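Local coordinates for protein peptidoglycan N-acetylglucosamine deacetylase (Agathobacter rectalis, PDB 5JMU) that is probably a zinc-dependent hydrolase of carbon-nitrogen bonds other than peptide bonds, named as a peptidoglycan N-acetylglucosamine deacetylase and represented here by its catalytic domain, at residues Y23-D28 with V180-Q185; K47-V52 with G70-I75; D42-K47 with A195-I200. All blocks are in the same frame, centred on the assembly; numbering follows the deposited sequence.

From the N terminus, strand 21-27 comes first and carries one half of contact 1; its partner, strand 180-186, arrives about 150 residues later, closing a long loop. Helix 34-43 follows; its end and the loop after it, 42-47, meet helix 196-205 in contact 3. Because 195-200 comes after 180-185, the segments of contacts 1 and 3 alternate and the two loops cross. Contact 2 closes a short loop, with 17 residues between segments 47-52 and 70-75, lying within both long ones. Contacts 1 and 2 lie in one parallel sheet, where strands 21-27 and 49-53 are neighbours, probably bonded from Phe51 N to Phe26 O, while contact 3 ties together two helices flanking it.

Contact 1: residues Y23-D28 with V180-Q185; sequences YLTFDD and VSVVLQ. With ZN (zinc ion), chain C.
In Thr25 the hydroxyl stands between its backbone N and carbonyl carbon (chi1 74°), which turns OG1 onto Val183 of the adjacent strand and sets CG2 beside Val182 CG1. OG1 donates to Val183 O over 2.6 Å, from a position tilted off the carbonyl plane. The same oxygen accepts the backbone N of Thr25 at 3.1 Å, but this N-H is bent to 136°; Val183 O takes two donors from one residue, which may account for the bend. Elsewhere the parallel pairing is straighter, from Tyr23 N on Ser181 O to Asp27 N on Gln185 O, the latter 2.8 Å long. A valine in place of Thr25 has no hydroxyl and would probably leave Val183 O without its short bond and Arg115 NH1 without this partner.

On the face of Leu24 and Phe26, the Gln185 amide runs beside the Phe26 ring, planes 48° apart, with OE1 3.7 Å from Phe26 CE1; its NE2 turns to Ser192. On the face of Tyr23 and Thr25, Val180 CG1 meets the Tyr23 ring edge 3.5 Å from CE2. Leu184 crosses Asp27 at about a right angle, its CD1 3.5 Å from OD2. Asp27 OD1 forms a salt bridge with Arg115, and OD2 accepts a zinc-bound water at 2.6 Å. Asp28 OD1 binds the zinc ion directly at 2.1 Å, alongside His76, His80 and three waters. The consecutive aspartates, in the TFDD sequence of the NodB homology domain, divide the work at the strand end: one ligates the metal and the other, held by Arg115, grips its water.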
loop_
_atom_site.group_PDB
_atom_site.type_symbol
_atom_site.label_atom_id
_atom_site.label_comp_id
_atom_site.label_asym_id
_atom_site.label_seq_id
_atom_site.Cartn_x
_atom_site.Cartn_y
_atom_site.Cartn_z
ATOM N N TYR A 23 -5.108 0.091 9.206
ATOM C CA TYR A 23 -4.207 0.826 8.327
ATOM C C TYR A 23 -4.889 0.830 6.972
ATOM O O TYR A 23 -4.877 -0.203 6.279
ATOM C CB TYR A 23 -2.834 0.155 8.233
ATOM C CG TYR A 23 -2.054 0.056 9.546
ATOM C CD1 TYR A 23 -1.274 1.107 10.014
ATOM C CD2 TYR A 23 -2.035 -1.151 10.263
ATOM C CE1 TYR A 23 -0.540 0.974 11.196
ATOM C CE2 TYR A 23 -1.300 -1.292 11.452
ATOM C CZ TYR A 23 -0.552 -0.228 11.912
ATOM O OH TYR A 23 0.171 -0.376 13.080
ATOM N N LEU A 24 -5.482 1.963 6.572
ATOM C CA LEU A 24 -5.997 2.068 5.202
ATOM C C LEU A 24 -4.801 2.274 4.276
ATOM O O LEU A 24 -3.924 3.133 4.538
ATOM C CB LEU A 24 -6.967 3.261 5.052
ATOM C CG LEU A 24 -8.286 3.135 5.778
ATOM C CD1 LEU A 24 -9.072 4.455 5.635
ATOM C CD2 LEU A 24 -9.062 1.982 5.187
ATOM N N THR A 25 -4.718 1.473 3.219
ATOM C CA THR A 25 -3.620 1.631 2.260
ATOM C C THR A 25 -4.157 1.671 0.855
ATOM O O THR A 25 -5.171 1.044 0.531
ATOM C CB THR A 25 -2.558 0.509 2.370
ATOM O OG1 THR A 25 -3.043 -0.738 1.803
ATOM C CG2 THR A 25 -2.192 0.286 3.841
ATOM N N PHE A 26 -3.452 2.388 -0.011
ATOM C CA PHE A 26 -3.917 2.643 -1.382
ATOM C C PHE A 26 -2.789 2.392 -2.379
ATOM O O PHE A 26 -1.729 3.069 -2.303
ATOM C CB PHE A 26 -4.418 4.100 -1.497
ATOM C CG PHE A 26 -5.583 4.383 -0.565
ATOM C CD1 PHE A 26 -6.890 4.043 -0.955
ATOM C CD2 PHE A 26 -5.362 4.933 0.697
ATOM C CE1 PHE A 26 -7.990 4.231 -0.088
ATOM C CE2 PHE A 26 -6.440 5.144 1.586
ATOM C CZ PHE A 26 -7.757 4.781 1.187
ATOM N N ASP A 27 -3.059 1.511 -3.348
ATOM C CA ASP A 27 -2.074 1.159 -4.387
ATOM C C ASP A 27 -2.393 1.805 -5.681
ATOM O O ASP A 27 -3.565 2.084 -5.983
ATOM C CB ASP A 27 -2.059 -0.357 -4.719
ATOM C CG ASP A 27 -1.307 -1.196 -3.708
ATOM O OD1 ASP A 27 -0.935 -0.697 -2.634
ATOM O OD2 ASP A 27 -1.175 -2.400 -4.035
ATOM N N ASP A 28 -1.338 1.983 -6.462
ATOM C CA ASP A 28 -1.377 2.215 -7.921
ATOM C C ASP A 28 -1.476 3.687 -8.322
ATOM O O ASP A 28 -1.239 3.992 -9.481
ATOM C CB ASP A 28 -2.537 1.452 -8.614
ATOM C CG ASP A 28 -2.248 -0.013 -8.841
ATOM O OD1 ASP A 28 -1.352 -0.592 -8.171
ATOM O OD2 ASP A 28 -3.004 -0.638 -9.591
ATOM N N VAL A 180 -5.641 -6.157 14.242
ATOM C CA VAL A 180 -4.874 -5.182 13.487
ATOM C C VAL A 180 -5.033 -5.470 12.006
ATOM O O VAL A 180 -4.613 -6.521 11.541
ATOM C CB VAL A 180 -3.369 -5.213 13.895
ATOM C CG1 VAL A 180 -2.554 -4.235 12.961
ATOM C CG2 VAL A 180 -3.236 -4.875 15.404
ATOM N N SER A 181 -5.665 -4.551 11.279
ATOM C CA SER A 181 -5.990 -4.768 9.862
ATOM C C SER A 181 -5.160 -3.883 8.974
ATOM O O SER A 181 -4.995 -2.712 9.281
ATOM C CB SER A 181 -7.465 -4.446 9.550
ATOM O OG SER A 181 -8.356 -5.305 10.280
ATOM N N VAL A 182 -4.723 -4.437 7.831
ATOM C CA VAL A 182 -4.116 -3.656 6.745
ATOM C C VAL A 182 -5.036 -3.883 5.556
ATOM O O VAL A 182 -5.131 -4.998 5.037
ATOM C CB VAL A 182 -2.678 -4.133 6.395
ATOM C CG1 VAL A 182 -2.129 -3.363 5.195
ATOM C CG2 VAL A 182 -1.770 -3.989 7.642
ATOM N N VAL A 183 -5.721 -2.820 5.146
ATOM C CA VAL A 183 -6.743 -2.874 4.086
ATOM C C VAL A 183 -6.122 -2.509 2.748
ATOM O O VAL A 183 -5.395 -1.486 2.701
ATOM C CB VAL A 183 -7.851 -1.872 4.394
ATOM C CG1 VAL A 183 -8.980 -1.921 3.267
ATOM C CG2 VAL A 183 -8.465 -2.148 5.791
ATOM N N LEU A 184 -6.346 -3.319 1.723
ATOM C CA LEU A 184 -5.909 -2.985 0.377
ATOM C C LEU A 184 -7.013 -2.336 -0.426
ATOM O O LEU A 184 -8.025 -2.976 -0.675
ATOM C CB LEU A 184 -5.463 -4.260 -0.380
ATOM C CG LEU A 184 -5.140 -4.177 -1.882
ATOM C CD1 LEU A 184 -3.922 -3.219 -2.079
ATOM C CD2 LEU A 184 -4.804 -5.551 -2.426
ATOM N N GLN A 185 -6.832 -1.079 -0.826
ATOM C CA GLN A 185 -7.659 -0.449 -1.846
ATOM C C GLN A 185 -6.745 0.165 -2.907
ATOM O O GLN A 185 -5.515 0.231 -2.743
ATOM C CB GLN A 185 -8.575 0.646 -1.285
ATOM C CG GLN A 185 -9.686 0.113 -0.381
ATOM C CD GLN A 185 -10.461 1.259 0.253
ATOM O OE1 GLN A 185 -10.169 1.688 1.391
ATOM N NE2 GLN A 185 -11.462 1.779 -0.485
HETATM ZN ZN ZN C . -0.676 -2.593 -8.061
HETATM O O HOH W 1 -7.580 0.970 2.283
HETATM O O HOH W 2 -1.882 -3.008 -6.446
HETATM O O HOH W 3 -2.355 -3.202 -9.187
HETATM O O HOH W 4 -0.112 -4.689 -8.013
#

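Contact 2: residues K47-V52 with G70-I75; sequences KATFFV and GHTVAI
Ala48 N donates to His71 ND1 over 2.9 Å, with the donor close to the imidazole plane and an N-H...N angle of 160°. ND1 acts as an acceptor, which suggests that the imidazole proton sits on NE2. Beyond this side-chain bond the parallel backbone pairing begins: Thr72 N to Ala48 O, then Phe50 N to Thr72 O at 2.8 Å, Ala74 N to Phe50 O, and Val52 N to Ala74 O.

With CG of His71 anti to its carbonyl carbon (chi1 -55°), the ring also presents a face to Phe50, whose CE2 comes 3.7 Å from His71 CG. The pair is T-shaped, planes 79° apart, the phenyl supplying the edge. Leu38 of helix 34-43 packs on both side chains. On the other face of the sheet the methyls of Thr49 and Thr72 lie side by side, CG2 to CG2 3.8 Å, while their hydroxyls bond the backbone of Leu213. Farther along, Ala74 CB fits tightly against Phe51, 3.4 Å from CD1. The two parallel strands, linked through helix 61-68, form a beta-alpha-beta unit, the building block of the barrel-like NodB fold, and strand 72-77 carries the zinc ligand His76.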
loop_
_atom_site.group_PDB
_atom_site.type_symbol
_atom_site.label_atom_id
_atom_site.label_comp_id
_atom_site.label_asym_id
_atom_site.label_seq_id
_atom_site.Cartn_x
_atom_site.Cartn_y
_atom_site.Cartn_z
ATOM N N LYS A 47 -4.904 9.513 8.797
ATOM C CA LYS A 47 -3.725 9.355 7.957
ATOM C C LYS A 47 -3.756 7.953 7.355
ATOM O O LYS A 47 -4.265 7.002 7.967
ATOM C CB LYS A 47 -2.426 9.575 8.728
ATOM C CG LYS A 47 -2.424 10.903 9.527
ATOM C CD LYS A 47 -2.796 12.126 8.624
ATOM C CE LYS A 47 -2.932 13.392 9.442
ATOM N NZ LYS A 47 -3.312 14.554 8.620
ATOM N N ALA A 48 -3.245 7.828 6.136
ATOM C CA ALA A 48 -3.235 6.550 5.442
ATOM C C ALA A 48 -1.870 6.325 4.836
ATOM O O ALA A 48 -0.933 7.107 5.052
ATOM C CB ALA A 48 -4.332 6.520 4.342
ATOM N N THR A 49 -1.760 5.262 4.045
ATOM C CA THR A 49 -0.493 4.906 3.444
ATOM C C THR A 49 -0.718 4.758 1.952
ATOM O O THR A 49 -1.628 4.049 1.545
ATOM C CB THR A 49 0.027 3.577 4.020
ATOM O OG1 THR A 49 0.136 3.663 5.437
ATOM C CG2 THR A 49 1.393 3.247 3.434
ATOM N N PHE A 50 0.134 5.401 1.149
ATOM C CA PHE A 50 0.034 5.322 -0.314
ATOM C C PHE A 50 1.207 4.576 -0.884
ATOM O O PHE A 50 2.359 4.981 -0.672
ATOM C CB PHE A 50 -0.039 6.736 -0.903
ATOM C CG PHE A 50 -1.324 7.419 -0.547
ATOM C CD1 PHE A 50 -2.463 7.285 -1.343
ATOM C CD2 PHE A 50 -1.414 8.143 0.647
ATOM C CE1 PHE A 50 -3.678 7.934 -0.987
ATOM C CE2 PHE A 50 -2.624 8.759 1.024
ATOM C CZ PHE A 50 -3.766 8.642 0.193
ATOM N N PHE A 51 0.914 3.496 -1.604
ATOM C CA PHE A 51 1.961 2.729 -2.297
ATOM C C PHE A 51 1.920 3.166 -3.754
ATOM O O PHE A 51 1.033 2.745 -4.510
ATOM C CB PHE A 51 1.722 1.222 -2.115
ATOM C CG PHE A 51 1.942 0.769 -0.701
ATOM C CD1 PHE A 51 3.228 0.490 -0.265
ATOM C CD2 PHE A 51 0.887 0.638 0.173
ATOM C CE1 PHE A 51 3.466 0.035 1.037
ATOM C CE2 PHE A 51 1.104 0.198 1.493
ATOM C CZ PHE A 51 2.406 -0.122 1.926
ATOM N N VAL A 52 2.875 4.026 -4.138
ATOM C CA VAL A 52 2.717 4.813 -5.367
ATOM C C VAL A 52 3.459 4.276 -6.601
ATOM O O VAL A 52 4.376 3.430 -6.503
ATOM C CB VAL A 52 3.134 6.299 -5.104
ATOM C CG1 VAL A 52 2.205 6.910 -4.022
ATOM C CG2 VAL A 52 4.583 6.406 -4.673
ATOM N N GLY A 70 0.638 14.486 5.800
ATOM C CA GLY A 70 0.921 13.618 6.921
ATOM C C GLY A 70 0.764 12.123 6.641
ATOM O O GLY A 70 0.895 11.296 7.557
ATOM N N HIS A 71 0.481 11.778 5.395
ATOM C CA HIS A 71 0.353 10.351 5.034
ATOM C C HIS A 71 1.707 9.716 4.805
ATOM O O HIS A 71 2.694 10.411 4.605
ATOM C CB HIS A 71 -0.492 10.202 3.771
ATOM C CG HIS A 71 -1.810 10.860 3.916
ATOM N ND1 HIS A 71 -2.758 10.390 4.801
ATOM C CD2 HIS A 71 -2.311 11.998 3.381
ATOM C CE1 HIS A 71 -3.790 11.214 4.809
ATOM N NE2 HIS A 71 -3.553 12.187 3.938
ATOM N N THR A 72 1.753 8.383 4.888
ATOM C CA THR A 72 2.967 7.664 4.542
ATOM C C THR A 72 3.029 7.455 3.035
ATOM O O THR A 72 2.071 6.983 2.429
ATOM C CB THR A 72 3.002 6.313 5.268
ATOM O OG1 THR A 72 3.108 6.599 6.690
ATOM C CG2 THR A 72 4.185 5.452 4.754
ATOM N N VAL A 73 4.157 7.829 2.446
ATOM C CA VAL A 73 4.387 7.599 1.034
ATOM C C VAL A 73 5.386 6.463 0.895
ATOM O O VAL A 73 6.515 6.527 1.449
ATOM C CB VAL A 73 4.914 8.892 0.359
ATOM C CG1 VAL A 73 5.350 8.581 -1.109
ATOM C CG2 VAL A 73 3.822 9.924 0.385
ATOM N N ALA A 74 4.940 5.393 0.238
ATOM C CA ALA A 74 5.720 4.163 0.118
ATOM C C ALA A 74 5.820 3.762 -1.373
ATOM O O ALA A 74 5.100 4.274 -2.223
ATOM C CB ALA A 74 5.069 3.058 0.940
ATOM N N ILE A 75 6.721 2.835 -1.689
ATOM C CA ILE A 75 6.917 2.434 -3.080
ATOM C C ILE A 75 6.037 1.286 -3.500
ATOM O O ILE A 75 5.940 0.339 -2.749
ATOM C CB ILE A 75 8.382 2.015 -3.284
ATOM C CG1 ILE A 75 9.285 3.226 -3.072
ATOM C CG2 ILE A 75 8.581 1.461 -4.731
ATOM C CD1 ILE A 75 10.821 2.914 -3.063
#

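Contact 3: residues D42-K47 with A195-I200; sequences DKYNVK and AVEQII
Tyr44 and Ile200 meet where the end of helix 34-43 faces helix 196-205, and the tyrosine side chain, followed from CB outward, touches both Ile200 and Glu197. CB itself lies 3.6 Å from Ile200 CG2. CG lies 3.8 Å from the same Ile200 CG2, with CD1 also close, so this methyl serves the base of the ring. Since CG is anti to the carbonyl carbon (chi1 -70°), the ring runs past Ile200 and its far end meets Glu197, one helical turn earlier. There CE2 comes 3.6 Å from Glu197 CG, CE2 and CZ both approach Glu197 OE2 at 3.3 Å, and this carboxylate oxygen lies in the ring plane at its edge. The carboxylate plane stands 77° to the ring, the two side chains crossing at about a right angle.

At the tip, Tyr44 OH donates to Glu197 OE2. The modelled 2.4 Å is very short, and the exact length is best treated as doubtful. The same oxygen receives Lys43 NZ at 2.8 Å on its syn lone pair, completing a salt bridge. Lys43 gets there by a fully extended chain, its CE also 3.5 Å from OE2. Apart from these polar groups, Val46 and Ile200 reach toward each other tip to tip, CG2 to CG2 4.0 Å, with Leu41 packing on both.

The geometry thus separates two layers: apolar packing around the buried Ile200, and a more exposed polar layer in which Glu197 OE2 faces both Lys43 NZ and Tyr44 OH, the length of the latter bond being uncertain. The positive lysine so close by would probably favour the ionised form of Glu197.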
loop_
_atom_site.group_PDB
_atom_site.type_symbol
_atom_site.label_atom_id
_atom_site.label_comp_id
_atom_site.label_asym_id
_atom_site.label_seq_id
_atom_site.Cartn_x
_atom_site.Cartn_y
_atom_site.Cartn_z
ATOM N N ASP A 42 -8.730 14.189 5.181
ATOM C CA ASP A 42 -8.642 15.407 5.988
ATOM C C ASP A 42 -9.941 15.697 6.740
ATOM O O ASP A 42 -9.919 16.142 7.890
ATOM C CB ASP A 42 -8.314 16.600 5.120
ATOM C CG ASP A 42 -6.843 16.700 4.800
ATOM O OD1 ASP A 42 -6.023 15.929 5.389
ATOM O OD2 ASP A 42 -6.501 17.558 3.954
ATOM N N LYS A 43 -11.074 15.452 6.087
ATOM C CA LYS A 43 -12.359 15.681 6.713
ATOM C C LYS A 43 -12.500 14.892 8.024
ATOM O O LYS A 43 -13.082 15.405 8.981
ATOM C CB LYS A 43 -13.482 15.322 5.741
ATOM C CG LYS A 43 -14.881 15.514 6.302
ATOM C CD LYS A 43 -15.917 15.153 5.242
ATOM C CE LYS A 43 -17.347 15.279 5.778
ATOM N NZ LYS A 43 -18.346 14.889 4.729
ATOM N N TYR A 44 -11.914 13.698 8.084
ATOM C CA TYR A 44 -12.044 12.818 9.249
ATOM C C TYR A 44 -10.752 12.792 10.049
ATOM O O TYR A 44 -10.635 12.026 10.992
ATOM C CB TYR A 44 -12.442 11.387 8.802
ATOM C CG TYR A 44 -13.870 11.422 8.298
ATOM C CD1 TYR A 44 -14.940 11.303 9.183
ATOM C CD2 TYR A 44 -14.147 11.699 6.958
ATOM C CE1 TYR A 44 -16.242 11.399 8.739
ATOM C CE2 TYR A 44 -15.472 11.814 6.505
ATOM C CZ TYR A 44 -16.492 11.653 7.389
ATOM O OH TYR A 44 -17.797 11.789 6.942
ATOM N N ASN A 45 -9.781 13.616 9.640
ATOM C CA ASN A 45 -8.486 13.690 10.333
ATOM C C ASN A 45 -7.821 12.305 10.470
ATOM O O ASN A 45 -7.364 11.895 11.550
ATOM C CB ASN A 45 -8.685 14.345 11.693
ATOM C CG ASN A 45 -7.358 14.731 12.374
ATOM O OD1 ASN A 45 -6.403 15.106 11.722
ATOM N ND2 ASN A 45 -7.322 14.623 13.676
ATOM N N VAL A 46 -7.761 11.580 9.358
ATOM C CA VAL A 46 -7.182 10.234 9.303
ATOM C C VAL A 46 -5.955 10.236 8.395
ATOM O O VAL A 46 -5.986 10.896 7.337
ATOM C CB VAL A 46 -8.249 9.213 8.756
ATOM C CG1 VAL A 46 -7.604 7.910 8.204
ATOM C CG2 VAL A 46 -9.342 8.931 9.880
ATOM N N LYS A 47 -4.904 9.513 8.797
ATOM C CA LYS A 47 -3.725 9.355 7.957
ATOM C C LYS A 47 -3.756 7.953 7.355
ATOM O O LYS A 47 -4.265 7.002 7.967
ATOM C CB LYS A 47 -2.426 9.575 8.728
ATOM C CG LYS A 47 -2.424 10.903 9.527
ATOM C CD LYS A 47 -2.796 12.126 8.624
ATOM C CE LYS A 47 -2.932 13.392 9.442
ATOM N NZ LYS A 47 -3.312 14.554 8.620
ATOM N N ALA A 195 -15.836 4.849 -1.319
ATOM C CA ALA A 195 -16.213 4.032 -0.175
ATOM C C ALA A 195 -15.537 4.478 1.125
ATOM O O ALA A 195 -15.940 4.100 2.213
ATOM C CB ALA A 195 -15.851 2.567 -0.452
ATOM N N VAL A 196 -14.476 5.263 1.009
ATOM C CA VAL A 196 -13.602 5.477 2.165
ATOM C C VAL A 196 -14.333 6.242 3.285
ATOM O O VAL A 196 -14.188 5.902 4.479
ATOM C CB VAL A 196 -12.330 6.231 1.744
ATOM C CG1 VAL A 196 -11.526 6.703 2.978
ATOM C CG2 VAL A 196 -11.470 5.313 0.846
ATOM N N GLU A 197 -15.166 7.212 2.908
ATOM C CA GLU A 197 -15.896 7.952 3.932
ATOM C C GLU A 197 -16.758 7.066 4.862
ATOM O O GLU A 197 -16.698 7.171 6.109
ATOM C CB GLU A 197 -16.762 9.057 3.283
ATOM C CG GLU A 197 -17.564 9.838 4.319
ATOM C CD GLU A 197 -18.116 11.161 3.784
ATOM O OE1 GLU A 197 -18.528 11.223 2.604
ATOM O OE2 GLU A 197 -18.143 12.134 4.555
ATOM N N GLN A 198 -17.565 6.182 4.277
ATOM C CA GLN A 198 -18.386 5.283 5.081
ATOM C C GLN A 198 -17.541 4.299 5.878
ATOM O O GLN A 198 -17.909 3.970 7.009
ATOM C CB GLN A 198 -19.342 4.524 4.202
ATOM C CG GLN A 198 -20.530 5.331 3.765
ATOM C CD GLN A 198 -21.242 4.579 2.649
ATOM O OE1 GLN A 198 -22.120 3.746 2.903
ATOM N NE2 GLN A 198 -20.837 4.828 1.414
ATOM N N ILE A 199 -16.411 3.847 5.305
ATOM C CA ILE A 199 -15.516 2.953 6.030
ATOM C C ILE A 199 -14.975 3.651 7.290
ATOM O O ILE A 199 -14.970 3.063 8.381
ATOM C CB ILE A 199 -14.355 2.484 5.104
ATOM C CG1 ILE A 199 -14.899 1.483 4.063
ATOM C CG2 ILE A 199 -13.220 1.824 5.899
ATOM C CD1 ILE A 199 -13.932 1.307 2.821
ATOM N N ILE A 200 -14.537 4.897 7.151
ATOM C CA ILE A 200 -14.053 5.655 8.307
ATOM C C ILE A 200 -15.185 5.918 9.328
ATOM O O ILE A 200 -14.967 5.753 10.556
ATOM C CB ILE A 200 -13.408 6.969 7.878
ATOM C CG1 ILE A 200 -12.091 6.680 7.126
ATOM C CG2 ILE A 200 -13.108 7.827 9.137
ATOM C CD1 ILE A 200 -11.536 7.916 6.405
#